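Local coordinates for mRNA export factor MEX67 (Candida albicans, PDB 1Q40), which probably takes part in exporting mRNA from the nucleus, this fragment being its NTF2-like middle domain, at residues I100-H112 against S141-S153. Sequence-based numbering, arbitrary orientation.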
loop_
_atom_site.group_PDB
_atom_site.type_symbol
_atom_site.label_atom_id
_atom_site.label_comp_id
_atom_site.label_asym_id
_atom_site.label_seq_id
_atom_site.Cartn_x
_atom_site.Cartn_y
_atom_site.Cartn_z
ATOM N N ILE B 100 9.034 6.932 18.045
ATOM C CA ILE B 100 9.372 6.198 16.833
ATOM C C ILE B 100 10.503 5.207 17.100
ATOM O O ILE B 100 10.434 4.069 16.666
ATOM C CB ILE B 100 9.728 7.189 15.675
ATOM C CG1 ILE B 100 8.464 7.960 15.237
ATOM C CG2 ILE B 100 10.346 6.437 14.494
ATOM C CD1 ILE B 100 8.707 9.103 14.249
ATOM N N TYR B 101 11.532 5.639 17.819
ATOM C CA TYR B 101 12.624 4.753 18.196
ATOM C C TYR B 101 12.099 3.564 19.012
ATOM O O TYR B 101 12.485 2.428 18.771
ATOM C CB TYR B 101 13.708 5.496 18.981
ATOM C CG TYR B 101 14.850 4.584 19.386
ATOM C CD1 TYR B 101 15.550 3.856 18.432
ATOM C CD2 TYR B 101 15.199 4.425 20.720
ATOM C CE1 TYR B 101 16.586 3.002 18.797
ATOM C CE2 TYR B 101 16.238 3.582 21.097
ATOM C CZ TYR B 101 16.926 2.877 20.131
ATOM O OH TYR B 101 17.950 2.038 20.497
ATOM N N LYS B 102 11.192 3.820 19.948
ATOM C CA LYS B 102 10.580 2.735 20.727
ATOM C C LYS B 102 9.806 1.738 19.836
ATOM O O LYS B 102 9.877 0.533 20.046
ATOM C CB LYS B 102 9.699 3.303 21.844
ATOM C CG LYS B 102 10.494 3.934 22.977
ATOM C CD LYS B 102 9.619 4.534 24.093
ATOM C CE LYS B 102 10.457 5.426 25.005
ATOM N NZ LYS B 102 9.747 5.979 26.206
ATOM N N SER B 103 9.108 2.223 18.813
ATOM C CA SER B 103 8.440 1.324 17.868
ATOM C C SER B 103 9.459 0.471 17.114
ATOM O O SER B 103 9.246 -0.719 16.921
ATOM C CB SER B 103 7.593 2.088 16.849
ATOM O OG SER B 103 6.534 2.755 17.482
ATOM N N PHE B 104 10.553 1.092 16.690
ATOM C CA PHE B 104 11.607 0.401 15.950
ATOM C C PHE B 104 12.241 -0.714 16.786
ATOM O O PHE B 104 12.600 -1.756 16.247
ATOM C CB PHE B 104 12.705 1.376 15.497
ATOM C CG PHE B 104 12.306 2.337 14.376
ATOM C CD1 PHE B 104 11.073 2.267 13.725
ATOM C CD2 PHE B 104 13.198 3.339 13.986
ATOM C CE1 PHE B 104 10.749 3.175 12.699
ATOM C CE2 PHE B 104 12.876 4.239 12.968
ATOM C CZ PHE B 104 11.644 4.155 12.319
ATOM N N GLN B 105 12.380 -0.497 18.093
ATOM C CA GLN B 105 12.958 -1.505 18.993
ATOM C C GLN B 105 12.082 -2.744 19.155
ATOM O O GLN B 105 12.580 -3.795 19.544
ATOM C CB GLN B 105 13.196 -0.920 20.391
ATOM C CG GLN B 105 14.257 0.145 20.470
ATOM C CD GLN B 105 14.468 0.634 21.894
ATOM O OE1 GLN B 105 13.573 1.246 22.485
ATOM N NE2 GLN B 105 15.644 0.351 22.455
ATOM N N GLN B 106 10.782 -2.606 18.884
ATOM C CA GLN B 106 9.816 -3.696 19.028
ATOM C C GLN B 106 9.549 -4.484 17.741
ATOM O O GLN B 106 8.704 -5.379 17.716
ATOM C CB GLN B 106 8.491 -3.148 19.558
ATOM C CG GLN B 106 8.594 -2.512 20.938
ATOM C CD GLN B 106 7.309 -1.822 21.332
ATOM O OE1 GLN B 106 6.291 -2.476 21.552
ATOM N NE2 GLN B 106 7.339 -0.506 21.381
ATOM N N LEU B 107 10.259 -4.150 16.676
ATOM C CA LEU B 107 10.178 -4.899 15.433
ATOM C C LEU B 107 11.358 -5.896 15.382
ATOM O O LEU B 107 12.487 -5.546 15.741
ATOM C CB LEU B 107 10.197 -3.948 14.234
ATOM C CG LEU B 107 8.932 -3.080 14.080
ATOM C CD1 LEU B 107 9.152 -1.941 13.107
ATOM C CD2 LEU B 107 7.750 -3.908 13.645
ATOM N N PRO B 108 11.102 -7.138 14.979
ATOM C CA PRO B 108 12.194 -8.116 14.845
ATOM C C PRO B 108 13.371 -7.575 14.015
ATOM O O PRO B 108 13.190 -6.778 13.082
ATOM C CB PRO B 108 11.514 -9.306 14.168
ATOM C CG PRO B 108 10.071 -9.217 14.620
ATOM C CD PRO B 108 9.785 -7.738 14.684
ATOM N N LYS B 109 14.572 -7.994 14.395
ATOM C CA LYS B 109 15.799 -7.627 13.695
ATOM C C LYS B 109 15.856 -8.359 12.366
ATOM O O LYS B 109 15.437 -9.506 12.273
ATOM C CB LYS B 109 17.013 -7.949 14.570
ATOM C CG LYS B 109 16.935 -7.233 15.940
ATOM C CD LYS B 109 18.212 -7.327 16.741
ATOM C CE LYS B 109 18.079 -6.538 18.031
ATOM N NZ LYS B 109 19.143 -6.878 18.990
ATOM N N THR B 110 16.386 -7.686 11.348
ATOM C CA THR B 110 16.226 -8.110 9.961
ATOM C C THR B 110 17.521 -8.139 9.166
ATOM O O THR B 110 18.538 -7.551 9.545
ATOM C CB THR B 110 15.281 -7.131 9.232
ATOM O OG1 THR B 110 15.716 -5.778 9.460
ATOM C CG2 THR B 110 13.850 -7.198 9.809
ATOM N N ARG B 111 17.446 -8.806 8.023
ATOM C CA ARG B 111 18.389 -8.582 6.944
ATOM C C ARG B 111 17.632 -8.508 5.614
ATOM O O ARG B 111 16.907 -9.430 5.246
ATOM C CB ARG B 111 19.501 -9.631 6.934
ATOM C CG ARG B 111 19.046 -11.050 6.959
ATOM C CD ARG B 111 19.239 -11.765 5.633
ATOM N NE ARG B 111 20.641 -12.074 5.366
ATOM C CZ ARG B 111 21.085 -12.571 4.215
ATOM N NH1 ARG B 111 20.239 -12.817 3.216
ATOM N NH2 ARG B 111 22.380 -12.825 4.058
ATOM N N HIS B 112 17.746 -7.353 4.963
ATOM C CA HIS B 112 17.242 -7.112 3.621
ATOM C C HIS B 112 18.431 -7.279 2.682
ATOM O O HIS B 112 19.423 -6.569 2.806
ATOM C CB HIS B 112 16.710 -5.687 3.489
ATOM C CG HIS B 112 15.530 -5.379 4.364
ATOM N ND1 HIS B 112 15.621 -5.279 5.735
ATOM C CD2 HIS B 112 14.240 -5.117 4.052
ATOM C CE1 HIS B 112 14.431 -4.981 6.232
ATOM N NE2 HIS B 112 13.576 -4.873 5.230
ATOM N N SER B 141 10.978 -8.271 0.431
ATOM C CA SER B 141 10.963 -9.219 1.546
ATOM C C SER B 141 12.212 -9.098 2.425
ATOM O O SER B 141 13.188 -8.453 2.051
ATOM C CB SER B 141 10.828 -10.653 1.015
ATOM O OG SER B 141 11.917 -10.976 0.147
ATOM N N PHE B 142 12.151 -9.689 3.614
ATOM C CA PHE B 142 13.306 -9.756 4.511
ATOM C C PHE B 142 13.338 -11.062 5.297
ATOM O O PHE B 142 12.338 -11.785 5.373
ATOM C CB PHE B 142 13.371 -8.541 5.462
ATOM C CG PHE B 142 12.141 -8.350 6.336
ATOM C CD1 PHE B 142 11.914 -9.153 7.453
ATOM C CD2 PHE B 142 11.231 -7.353 6.055
ATOM C CE1 PHE B 142 10.774 -8.971 8.258
ATOM C CE2 PHE B 142 10.091 -7.168 6.857
ATOM C CZ PHE B 142 9.876 -7.971 7.953
ATOM N N ASP B 143 14.512 -11.375 5.843
ATOM C CA ASP B 143 14.678 -12.440 6.816
ATOM C C ASP B 143 14.649 -11.822 8.202
ATOM O O ASP B 143 15.126 -10.711 8.399
ATOM C CB ASP B 143 16.020 -13.138 6.626
ATOM C CG ASP B 143 16.088 -13.905 5.342
ATOM O OD1 ASP B 143 15.630 -15.067 5.338
ATOM O OD2 ASP B 143 16.568 -13.432 4.285
ATOM N N GLU B 144 14.077 -12.536 9.159
ATOM C CA GLU B 144 14.173 -12.142 10.552
ATOM C C GLU B 144 15.327 -12.923 11.145
ATOM O O GLU B 144 15.334 -14.145 11.076
ATOM C CB GLU B 144 12.875 -12.438 11.287
ATOM C CG GLU B 144 11.721 -11.577 10.810
ATOM C CD GLU B 144 10.388 -11.978 11.422
ATOM O OE1 GLU B 144 10.338 -13.015 12.113
ATOM O OE2 GLU B 144 9.383 -11.266 11.197
ATOM N N VAL B 145 16.306 -12.215 11.703
ATOM C CA VAL B 145 17.523 -12.836 12.241
ATOM C C VAL B 145 17.559 -12.917 13.771
ATOM O O VAL B 145 18.354 -13.662 14.334
ATOM C CB VAL B 145 18.793 -12.122 11.731
ATOM C CG1 VAL B 145 18.892 -12.230 10.212
ATOM C CG2 VAL B 145 18.830 -10.657 12.157
ATOM N N ALA B 146 16.707 -12.147 14.441
ATOM C CA ALA B 146 16.630 -12.178 15.892
ATOM C C ALA B 146 15.348 -11.529 16.392
ATOM O O ALA B 146 14.724 -10.729 15.684
ATOM C CB ALA B 146 17.867 -11.485 16.529
ATOM N N GLN B 147 14.963 -11.901 17.614
ATOM C CA GLN B 147 13.814 -11.313 18.307
ATOM C C GLN B 147 14.044 -9.809 18.407
ATOM O O GLN B 147 15.188 -9.362 18.342
ATOM C CB GLN B 147 13.654 -11.938 19.715
ATOM C CG GLN B 147 14.762 -11.570 20.707
ATOM C CD GLN B 147 14.728 -12.360 22.032
ATOM O OE1 GLN B 147 14.371 -13.540 22.059
ATOM N NE2 GLN B 147 15.129 -11.705 23.121
ATOM N N PRO B 148 12.986 -9.019 18.559
ATOM C CA PRO B 148 13.160 -7.580 18.778
ATOM C C PRO B 148 13.902 -7.284 20.089
ATOM O O PRO B 148 13.877 -8.082 21.024
ATOM C CB PRO B 148 11.719 -7.037 18.817
ATOM C CG PRO B 148 10.869 -8.192 19.052
ATOM C CD PRO B 148 11.567 -9.405 18.516
ATOM N N GLU B 149 14.572 -6.145 20.137
ATOM C CA GLU B 149 15.230 -5.696 21.356
ATOM C C GLU B 149 14.243 -5.641 22.523
ATOM O O GLU B 149 14.552 -6.092 23.633
ATOM C CB GLU B 149 15.884 -4.333 21.146
ATOM C CG GLU B 149 16.481 -3.733 22.413
ATOM C CD GLU B 149 17.345 -2.518 22.145
ATOM O OE1 GLU B 149 17.305 -1.990 21.015
ATOM O OE2 GLU B 149 18.060 -2.086 23.073
ATOM N N VAL B 150 13.052 -5.117 22.242
ATOM C CA VAL B 150 11.981 -4.944 23.220
ATOM C C VAL B 150 10.774 -5.768 22.774
ATOM O O VAL B 150 10.285 -5.605 21.658
ATOM C CB VAL B 150 11.575 -3.458 23.325
ATOM C CG1 VAL B 150 10.388 -3.258 24.297
ATOM C CG2 VAL B 150 12.762 -2.613 23.757
ATOM N N ASP B 151 10.289 -6.649 23.644
ATOM C CA ASP B 151 9.184 -7.549 23.286
ATOM C C ASP B 151 7.860 -6.811 23.413
ATOM O O ASP B 151 7.413 -6.542 24.518
ATOM C CB ASP B 151 9.186 -8.788 24.190
ATOM C CG ASP B 151 8.329 -9.934 23.640
ATOM O OD1 ASP B 151 7.310 -9.687 22.937
ATOM O OD2 ASP B 151 8.623 -11.131 23.868
ATOM N N GLY B 152 7.250 -6.467 22.284
ATOM C CA GLY B 152 5.964 -5.781 22.282
ATOM C C GLY B 152 4.789 -6.667 21.903
ATOM O O GLY B 152 3.797 -6.165 21.395
ATOM N N SER B 153 4.890 -7.971 22.164
ATOM C CA SER B 153 3.932 -8.960 21.660
ATOM C C SER B 153 2.670 -9.140 22.515
ATOM O O SER B 153 1.583 -9.389 21.982
ATOM C CB SER B 153 4.623 -10.324 21.480
ATOM O OG SER B 153 5.056 -10.855 22.717
HETATM O O HOH W 1 7.366 -6.960 19.344
HETATM O O HOH W 2 14.692 -4.685 17.498
#
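A beta bulge interrupts the antiparallel pairing: Lys109 pairs with Ala146 but Thr110 with Glu144, leaving Val145 as the extra residue. The evidence is the bonding pattern. Lys109 N donates to Ala146 O (3.0 Å), while Lys109 O accepts from Val145 N (2.9 Å). Beyond the bulge, Arg111 and Asp143 exchange two regular backbone bonds. The bulged Val145 sends CG1 against Arg111 CG at 3.5 Å. Arg111 runs alongside Asp143, its CD 3.4 Å from Asp143 OD2, but the planes of guanidinium and carboxylate stand 73° apart and the salt bridge from NH1 to OD2 is long.

On the face bearing Thr110 and Glu144, Thr110 CG2 sits over the Phe142 ring, 4.0 Å from its centroid, a CH-pi contact displaced toward the rim. Phe142 in turn places its CB over the centre of the His112 ring, 3.7 Å from the centroid and 9° off the normal. Phe142 CG lies between its own backbone N and carbonyl carbon (chi1 58°), which turns the ring toward Thr110.

Past the strands, Pro148 CB packs against Gln105 O and Leu107 O. Val150 N donates to Gln105 O (3.0 Å), and two waters bridge Gln106 O to Gly152 N and Leu107 O to Glu149 N.

Strand 109-111 thus pairs with the last residues of strand 134-146, while Gln105 and Gln106, on the helix 96-105 side, meet the following loop at 148-152. Helix 14-29 packs on Leu107, Thr110 and His112, its Asp29 accepting from Thr110 OG1, and strand 181-190 continues the sheet beyond Phe142.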